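Local coordinates for protein ribonucleoside-diphosphate reductase small chain 2 (Saccharomyces cerevisiae, PDB 1JK0) that forms part of the small subunit of yeast ribonucleotide reductase and is required for the folding of its partner small chain and assembly with the large subunits, at residues Asp24-Met29 and Ile40-Ile45; Asn103-Leu108 and Ser115-Gln120. All coordinates share one frame; numbering follows the deposited sequence.

Interaction 1: Asp24-Met29 and Ile40-Ile45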
ATOM      1  N   ASP B  24      -1.059  22.344 -17.362  1.00 55.61           N
ATOM      2  CA  ASP B  24      -0.970  21.640 -18.634  1.00 55.23           C
ATOM      3  C   ASP B  24      -0.147  20.377 -18.463  1.00 54.62           C
ATOM      4  O   ASP B  24      -0.081  19.560 -19.379  1.00 57.41           O
ATOM      5  CB  ASP B  24      -0.311  22.503 -19.722  1.00 56.21           C
ATOM      6  CG  ASP B  24      -0.866  23.909 -19.771  1.00 56.81           C
ATOM      7  OD1 ASP B  24      -2.073  24.075 -19.486  1.00 57.14           O
ATOM      8  OD2 ASP B  24      -0.099  24.844 -20.108  1.00 57.35           O
ATOM      9  N   GLU B  25       0.498  20.217 -17.308  1.00 52.01           N
ATOM     10  CA  GLU B  25       1.309  19.024 -17.070  1.00 49.16           C
ATOM     11  C   GLU B  25       0.402  17.795 -16.942  1.00 47.32           C
ATOM     12  O   GLU B  25      -0.311  17.623 -15.951  1.00 45.60           O
ATOM     13  CB  GLU B  25       2.157  19.173 -15.801  1.00 49.46           C
ATOM     14  CG  GLU B  25       3.168  20.325 -15.799  1.00 50.23           C
ATOM     15  CD  GLU B  25       4.238  20.237 -16.895  1.00 51.03           C
ATOM     16  OE1 GLU B  25       4.589  19.120 -17.335  1.00 49.93           O
ATOM     17  OE2 GLU B  25       4.745  21.303 -17.304  1.00 52.08           O
ATOM     18  N   ILE B  26       0.437  16.955 -17.971  1.00 45.83           N
ATOM     19  CA  ILE B  26      -0.355  15.732 -18.034  1.00 44.45           C
ATOM     20  C   ILE B  26       0.011  14.823 -16.867  1.00 43.50           C
ATOM     21  O   ILE B  26      -0.789  14.009 -16.416  1.00 42.81           O
ATOM     22  CB  ILE B  26      -0.076  14.980 -19.355  1.00 44.25           C
ATOM     23  CG1 ILE B  26       1.358  14.447 -19.354  1.00 43.50           C
ATOM     24  CG2 ILE B  26      -0.239  15.918 -20.536  1.00 41.82           C
ATOM     25  CD1 ILE B  26       1.720  13.643 -20.577  1.00 45.46           C
ATOM     26  N   LEU B  27       1.238  14.985 -16.392  1.00 43.77           N
ATOM     27  CA  LEU B  27       1.786  14.214 -15.287  1.00 43.72           C
ATOM     28  C   LEU B  27       1.018  14.514 -14.008  1.00 45.39           C
ATOM     29  O   LEU B  27       0.598  13.610 -13.298  1.00 45.89           O
ATOM     30  CB  LEU B  27       3.260  14.585 -15.114  1.00 41.47           C
ATOM     31  CG  LEU B  27       4.271  13.496 -14.767  1.00 39.68           C
ATOM     32  CD1 LEU B  27       4.203  12.389 -15.788  1.00 37.55           C
ATOM     33  CD2 LEU B  27       5.656  14.096 -14.727  1.00 38.53           C
ATOM     34  N   LEU B  28       0.839  15.799 -13.728  1.00 48.59           N
ATOM     35  CA  LEU B  28       0.128  16.253 -12.536  1.00 50.90           C
ATOM     36  C   LEU B  28      -1.355  16.292 -12.801  1.00 53.85           C
ATOM     37  O   LEU B  28      -2.161  16.420 -11.884  1.00 53.75           O
ATOM     38  CB  LEU B  28       0.585  17.654 -12.161  1.00 47.98           C
ATOM     39  CG  LEU B  28       2.081  17.766 -11.909  1.00 47.34           C
ATOM     40  CD1 LEU B  28       2.481  19.234 -11.934  1.00 46.20           C
ATOM     41  CD2 LEU B  28       2.423  17.097 -10.578  1.00 45.75           C
ATOM     42  N   MET B  29      -1.698  16.187 -14.075  1.00 58.70           N
ATOM     43  CA  MET B  29      -3.082  16.232 -14.510  1.00 63.58           C
ATOM     44  C   MET B  29      -3.815  14.943 -14.193  1.00 66.13           C
ATOM     45  O   MET B  29      -3.232  13.979 -13.696  1.00 67.01           O
ATOM     46  CB  MET B  29      -3.136  16.484 -16.014  1.00 64.89           C
ATOM     47  CG  MET B  29      -4.009  17.640 -16.437  1.00 66.24           C
ATOM     48  SD  MET B  29      -3.669  18.053 -18.161  1.00 69.27           S
ATOM     49  CE  MET B  29      -4.598  16.736 -19.004  1.00 67.92           C
ATOM     50  N   ILE B  40      -0.598   0.271 -20.999  1.00 28.33           N
ATOM     51  CA  ILE B  40       0.241   1.271 -20.344  1.00 27.06           C
ATOM     52  C   ILE B  40       0.430   2.604 -21.058  1.00 27.99           C
ATOM     53  O   ILE B  40       0.832   2.640 -22.224  1.00 29.18           O
ATOM     54  CB  ILE B  40       1.646   0.708 -20.004  1.00 25.75           C
ATOM     55  CG1 ILE B  40       1.578  -0.127 -18.731  1.00 26.77           C
ATOM     56  CG2 ILE B  40       2.631   1.837 -19.742  1.00 24.69           C
ATOM     57  CD1 ILE B  40       1.390  -1.594 -18.965  1.00 32.85           C
ATOM     58  N   LYS B  41       0.164   3.698 -20.340  1.00 26.67           N
ATOM     59  CA  LYS B  41       0.323   5.029 -20.906  1.00 26.90           C
ATOM     60  C   LYS B  41       1.674   5.646 -20.545  1.00 26.80           C
ATOM     61  O   LYS B  41       2.171   6.515 -21.265  1.00 27.91           O
ATOM     62  CB  LYS B  41      -0.790   5.958 -20.438  1.00 28.74           C
ATOM     63  CG  LYS B  41      -0.848   7.265 -21.230  1.00 33.25           C
ATOM     64  CD  LYS B  41      -1.815   8.276 -20.610  1.00 35.19           C
ATOM     65  CE  LYS B  41      -2.065   9.437 -21.554  1.00 37.65           C
ATOM     66  NZ  LYS B  41      -2.791   9.029 -22.794  1.00 37.67           N
ATOM     67  N   TYR B  42       2.264   5.208 -19.433  1.00 25.04           N
ATOM     68  CA  TYR B  42       3.559   5.733 -19.004  1.00 23.92           C
ATOM     69  C   TYR B  42       4.621   4.643 -18.964  1.00 23.79           C
ATOM     70  O   TYR B  42       5.056   4.207 -17.883  1.00 24.50           O
ATOM     71  CB  TYR B  42       3.447   6.386 -17.629  1.00 24.18           C
ATOM     72  CG  TYR B  42       2.551   7.598 -17.624  1.00 26.29           C
ATOM     73  CD1 TYR B  42       1.189   7.470 -17.366  1.00 26.86           C
ATOM     74  CD2 TYR B  42       3.053   8.869 -17.927  1.00 25.75           C
ATOM     75  CE1 TYR B  42       0.336   8.576 -17.411  1.00 29.08           C
ATOM     76  CE2 TYR B  42       2.209   9.989 -17.975  1.00 28.05           C
ATOM     77  CZ  TYR B  42       0.845   9.833 -17.718  1.00 28.99           C
ATOM     78  OH  TYR B  42      -0.018  10.908 -17.803  1.00 27.04           O
ATOM     79  N   HIS B  43       5.066   4.248 -20.158  1.00 20.89           N
ATOM     80  CA  HIS B  43       6.053   3.189 -20.329  1.00 18.73           C
ATOM     81  C   HIS B  43       7.318   3.363 -19.515  1.00 18.22           C
ATOM     82  O   HIS B  43       7.821   2.419 -18.921  1.00 17.78           O
ATOM     83  CB  HIS B  43       6.401   3.053 -21.807  1.00 17.30           C
ATOM     84  CG  HIS B  43       5.218   2.755 -22.673  1.00 16.80           C
ATOM     85  ND1 HIS B  43       4.460   1.615 -22.527  1.00 18.67           N
ATOM     86  CD2 HIS B  43       4.639   3.465 -23.669  1.00 18.74           C
ATOM     87  CE1 HIS B  43       3.461   1.637 -23.392  1.00 17.97           C
ATOM     88  NE2 HIS B  43       3.549   2.749 -24.098  1.00 19.13           N
ATOM     89  N   GLU B  44       7.823   4.585 -19.503  1.00 20.07           N
ATOM     90  CA  GLU B  44       9.038   4.934 -18.783  1.00 21.72           C
ATOM     91  C   GLU B  44       8.957   4.696 -17.280  1.00 21.51           C
ATOM     92  O   GLU B  44       9.761   3.933 -16.743  1.00 21.25           O
ATOM     93  CB  GLU B  44       9.405   6.402 -19.050  1.00 23.90           C
ATOM     94  CG  GLU B  44       8.342   7.227 -19.823  1.00 25.71           C
ATOM     95  CD  GLU B  44       6.999   7.392 -19.102  1.00 21.65           C
ATOM     96  OE1 GLU B  44       6.528   8.531 -18.963  1.00 24.47           O
ATOM     97  OE2 GLU B  44       6.404   6.398 -18.675  1.00 22.83           O
ATOM     98  N   ILE B  45       8.008   5.334 -16.590  1.00 21.13           N
ATOM     99  CA  ILE B  45       7.923   5.122 -15.146  1.00 22.30           C
ATOM    100  C   ILE B  45       7.566   3.671 -14.831  1.00 20.03           C
ATOM    101  O   ILE B  45       8.022   3.142 -13.815  1.00 18.60           O
ATOM    102  CB  ILE B  45       6.920   6.092 -14.434  1.00 25.02           C
ATOM    103  CG1 ILE B  45       5.505   5.832 -14.900  1.00 30.34           C
ATOM    104  CG2 ILE B  45       7.268   7.541 -14.738  1.00 25.52           C
ATOM    105  CD1 ILE B  45       4.530   6.883 -14.407  1.00 36.44           C
TER

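Interaction 2: Asn103-Leu108 and Ser115-Gln120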
ATOM      1  N   ASN B 103       3.318  12.499  -0.308  1.00 38.19           N
ATOM      2  CA  ASN B 103       2.865  13.719  -0.956  1.00 37.75           C
ATOM      3  C   ASN B 103       3.208  13.713  -2.419  1.00 36.09           C
ATOM      4  O   ASN B 103       2.388  14.095  -3.245  1.00 36.33           O
ATOM      5  CB  ASN B 103       3.475  14.959  -0.302  1.00 40.48           C
ATOM      6  CG  ASN B 103       2.931  15.211   1.078  1.00 43.18           C
ATOM      7  OD1 ASN B 103       1.757  14.934   1.355  1.00 43.00           O
ATOM      8  ND2 ASN B 103       3.775  15.752   1.959  1.00 44.63           N
ATOM      9  N   PHE B 104       4.427  13.304  -2.741  1.00 33.47           N
ATOM     10  CA  PHE B 104       4.831  13.247  -4.131  1.00 33.90           C
ATOM     11  C   PHE B 104       3.938  12.261  -4.873  1.00 33.45           C
ATOM     12  O   PHE B 104       3.477  12.524  -5.989  1.00 34.14           O
ATOM     13  CB  PHE B 104       6.290  12.823  -4.262  1.00 35.34           C
ATOM     14  CG  PHE B 104       7.268  13.934  -3.987  1.00 37.57           C
ATOM     15  CD1 PHE B 104       7.541  14.341  -2.680  1.00 40.19           C
ATOM     16  CD2 PHE B 104       7.897  14.589  -5.037  1.00 36.29           C
ATOM     17  CE1 PHE B 104       8.429  15.390  -2.426  1.00 41.26           C
ATOM     18  CE2 PHE B 104       8.779  15.629  -4.797  1.00 40.14           C
ATOM     19  CZ  PHE B 104       9.049  16.035  -3.486  1.00 40.69           C
ATOM     20  N   SER B 105       3.671  11.133  -4.228  1.00 32.10           N
ATOM     21  CA  SER B 105       2.835  10.089  -4.811  1.00 30.52           C
ATOM     22  C   SER B 105       1.404  10.570  -5.039  1.00 28.96           C
ATOM     23  O   SER B 105       0.729  10.123  -5.964  1.00 27.28           O
ATOM     24  CB  SER B 105       2.843   8.859  -3.893  1.00 30.97           C
ATOM     25  OG  SER B 105       2.118   7.789  -4.461  1.00 33.16           O
ATOM     26  N   ALA B 106       0.950  11.477  -4.181  1.00 27.70           N
ATOM     27  CA  ALA B 106      -0.396  12.010  -4.269  1.00 28.46           C
ATOM     28  C   ALA B 106      -0.524  13.001  -5.426  1.00 30.86           C
ATOM     29  O   ALA B 106      -1.616  13.234  -5.950  1.00 32.11           O
ATOM     30  CB  ALA B 106      -0.767  12.681  -2.962  1.00 26.59           C
ATOM     31  N   GLN B 107       0.598  13.572  -5.838  1.00 30.97           N
ATOM     32  CA  GLN B 107       0.586  14.535  -6.919  1.00 30.76           C
ATOM     33  C   GLN B 107       0.710  13.883  -8.289  1.00 31.32           C
ATOM     34  O   GLN B 107       0.209  14.407  -9.283  1.00 33.29           O
ATOM     35  CB  GLN B 107       1.715  15.523  -6.708  1.00 32.53           C
ATOM     36  CG  GLN B 107       1.709  16.133  -5.333  1.00 33.85           C
ATOM     37  CD  GLN B 107       2.617  17.321  -5.237  1.00 33.80           C
ATOM     38  OE1 GLN B 107       2.395  18.323  -5.907  1.00 36.09           O
ATOM     39  NE2 GLN B 107       3.652  17.220  -4.406  1.00 33.24           N
ATOM     40  N   LEU B 108       1.385  12.743  -8.336  1.00 30.11           N
ATOM     41  CA  LEU B 108       1.590  12.004  -9.570  1.00 28.79           C
ATOM     42  C   LEU B 108       0.331  11.188  -9.873  1.00 31.24           C
ATOM     43  O   LEU B 108       0.153  10.090  -9.339  1.00 33.45           O
ATOM     44  CB  LEU B 108       2.794  11.091  -9.389  1.00 24.20           C
ATOM     45  CG  LEU B 108       3.346  10.453 -10.653  1.00 23.96           C
ATOM     46  CD1 LEU B 108       3.690  11.502 -11.688  1.00 19.07           C
ATOM     47  CD2 LEU B 108       4.558   9.648 -10.286  1.00 20.80           C
ATOM     48  N   SER B 115       2.518   3.121  -8.218  1.00 20.44           N
ATOM     49  CA  SER B 115       3.013   1.784  -7.936  1.00 21.54           C
ATOM     50  C   SER B 115       4.486   1.885  -7.547  1.00 22.80           C
ATOM     51  O   SER B 115       4.939   1.239  -6.592  1.00 23.65           O
ATOM     52  CB  SER B 115       2.858   0.888  -9.160  1.00 19.17           C
ATOM     53  OG  SER B 115       1.489   0.793  -9.507  1.00 21.33           O
ATOM     54  N   PHE B 116       5.233   2.711  -8.275  1.00 23.77           N
ATOM     55  CA  PHE B 116       6.650   2.860  -7.981  1.00 24.87           C
ATOM     56  C   PHE B 116       6.826   3.406  -6.562  1.00 25.10           C
ATOM     57  O   PHE B 116       7.658   2.913  -5.799  1.00 24.16           O
ATOM     58  CB  PHE B 116       7.335   3.789  -8.998  1.00 24.02           C
ATOM     59  CG  PHE B 116       8.813   3.971  -8.751  1.00 23.21           C
ATOM     60  CD1 PHE B 116       9.269   4.704  -7.662  1.00 23.78           C
ATOM     61  CD2 PHE B 116       9.744   3.336  -9.559  1.00 24.53           C
ATOM     62  CE1 PHE B 116      10.630   4.794  -7.379  1.00 25.23           C
ATOM     63  CE2 PHE B 116      11.102   3.415  -9.284  1.00 23.23           C
ATOM     64  CZ  PHE B 116      11.547   4.145  -8.190  1.00 23.05           C
ATOM     65  N   TYR B 117       6.029   4.416  -6.221  1.00 24.51           N
ATOM     66  CA  TYR B 117       6.092   5.041  -4.904  1.00 22.80           C
ATOM     67  C   TYR B 117       5.699   4.110  -3.770  1.00 21.91           C
ATOM     68  O   TYR B 117       6.358   4.087  -2.725  1.00 21.52           O
ATOM     69  CB  TYR B 117       5.219   6.306  -4.872  1.00 23.76           C
ATOM     70  CG  TYR B 117       5.931   7.509  -5.452  1.00 23.33           C
ATOM     71  CD1 TYR B 117       7.289   7.721  -5.183  1.00 21.75           C
ATOM     72  CD2 TYR B 117       5.262   8.432  -6.251  1.00 19.51           C
ATOM     73  CE1 TYR B 117       7.959   8.808  -5.691  1.00 23.42           C
ATOM     74  CE2 TYR B 117       5.934   9.541  -6.767  1.00 22.51           C
ATOM     75  CZ  TYR B 117       7.284   9.725  -6.482  1.00 24.16           C
ATOM     76  OH  TYR B 117       7.976  10.831  -6.949  1.00 24.47           O
ATOM     77  N   GLY B 118       4.627   3.350  -3.972  1.00 20.14           N
ATOM     78  CA  GLY B 118       4.192   2.418  -2.954  1.00 19.93           C
ATOM     79  C   GLY B 118       5.289   1.405  -2.667  1.00 21.56           C
ATOM     80  O   GLY B 118       5.414   0.895  -1.541  1.00 22.21           O
ATOM     81  N   PHE B 119       6.095   1.120  -3.687  1.00 20.23           N
ATOM     82  CA  PHE B 119       7.170   0.154  -3.552  1.00 20.34           C
ATOM     83  C   PHE B 119       8.317   0.770  -2.793  1.00 23.06           C
ATOM     84  O   PHE B 119       8.934   0.133  -1.931  1.00 26.54           O
ATOM     85  CB  PHE B 119       7.676  -0.278  -4.915  1.00 17.84           C
ATOM     86  CG  PHE B 119       8.368  -1.594  -4.902  1.00 11.98           C
ATOM     87  CD1 PHE B 119       7.632  -2.763  -4.863  1.00 12.19           C
ATOM     88  CD2 PHE B 119       9.745  -1.671  -4.898  1.00 12.79           C
ATOM     89  CE1 PHE B 119       8.261  -4.004  -4.825  1.00 14.29           C
ATOM     90  CE2 PHE B 119      10.386  -2.915  -4.862  1.00 13.84           C
ATOM     91  CZ  PHE B 119       9.637  -4.081  -4.821  1.00 11.50           C
ATOM     92  N   GLN B 120       8.616   2.015  -3.129  1.00 23.52           N
ATOM     93  CA  GLN B 120       9.694   2.721  -2.474  1.00 24.01           C
ATOM     94  C   GLN B 120       9.458   2.825  -0.971  1.00 23.91           C
ATOM     95  O   GLN B 120      10.318   2.418  -0.204  1.00 22.36           O
ATOM     96  CB  GLN B 120       9.872   4.102  -3.093  1.00 24.86           C
ATOM     97  CG  GLN B 120      10.934   4.920  -2.442  1.00 25.22           C
ATOM     98  CD  GLN B 120      11.060   6.265  -3.077  1.00 27.68           C
ATOM     99  OE1 GLN B 120      11.667   7.168  -2.514  1.00 29.35           O
ATOM    100  NE2 GLN B 120      10.493   6.415  -4.268  1.00 29.45           N
TER

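Interaction 1: Asp24-Met29 and Ile40-Ile45
Tyr-42 reaches across to Ile-26 and Leu-27 and is the one residue of 40-45 that makes close contact with 24-29. The evidence is in the distances: CE2 of the Tyr-42 ring lies 3.8 Å from the methyl CD1 of Leu-27, which meets the ring obliquely, while the backbones stay well apart, with Leu-27 CA 9.4 Å from Tyr-42 CA. At the far end of the ring, Tyr-42 OH comes 4.1 Å from CG1 of Ile-26 and 3.5 Å from the carbonyl O of Ile-26. CG1 of Ile-26 sits between its own backbone N and carbonyl carbon (chi1 68°), which turns this branch to the phenol oxygen. Together the segments bury 142 Å².

In the next shell, Tyr-42 occupies the N-cap position of helix 43-54, and its backbone N, like that of Lys-41, donates to OE1 of Glu-112 on helix 111-138. Tyr-42 OH makes a weak hydrogen bond with Asn-31 OD1. The Glu-25 carboxylate is bound through OE1 to Arg-235 N and through OE2 to Thr-236 OG1, consistent with holding the start of the turn that carries Ile-26 and Leu-27.

The contact thus packs the loop after helix 13-21 against the N-terminal end of helix 43-54 in the helical small-chain fold, away from the predicted active site. Its carbon contacts with the phenol are van der Waals packing, while clear hydrogen bonds lead to Glu-112, Arg-235 and Thr-236.

Interaction 2: Asn103-Leu108 and Ser115-Gln120
Tyr-117 of helix 111-138 lies against Phe-104, Ser-105 and Leu-108 at the end of helix 101-107, and every contact between the segments runs through its side chain. The ring lies beside Ser-105, with Tyr-117 CD2 3.4 Å from Ser-105 CB. With chi1 at -176°, Ser-105 OG stands opposite its own backbone N, 3.5 Å from Tyr-117 CB.

Two apolar contacts extend this packing. Leu-108 CD2 approaches Tyr-117 CE2 at 3.8 Å, the two side chains crossing at about a right angle, and Phe-104 CB lies 3.9 Å from Tyr-117 CZ.

Aromatic contacts lead outward: Phe-226 of helix 207-232 meets Tyr-117 edge-to-face, whereas the Phe-104 ring stacks on Phe-182 of helix 175-188. Polar links run beside the packing, Lys-114 NZ bonding to Ser-105 O.

A serine in place of Tyr-117 would probably open a gap beside Ser-105 and Leu-108 and cost Phe-226 its edge-to-face neighbour, leaving it the stack with Phe-116.

Tyr-117 is thus wedged between two consecutive helices of the all-helical, ferritin-clan small-chain fold, across their short connection. With no hydrogen bond between the segments and 191 Å² buried, their direct union rests on van der Waals packing around one phenol ring, mostly against carbon.

From the N terminus, the chain leaves helix 13-21 and enters 24-29; interaction 1 then closes a loop of ten intervening residues, without helix or strand, at the start of helix 43-54. Only later does interaction 2 close the turn between helices 101-107 and 111-138, so the two are in series and neither nest nor cross. In space they meet, their centres 13 Å apart: Leu-27 CG packs 3.7 Å from Leu-108 CD1, and Leu-28 CD2 lies 3.7 Å from Gln-107 O. Leu-27 and Leu-108 each serve both a contact and this junction, which thereby joins the N-terminal loop to the helical body of the ferritin-clan fold.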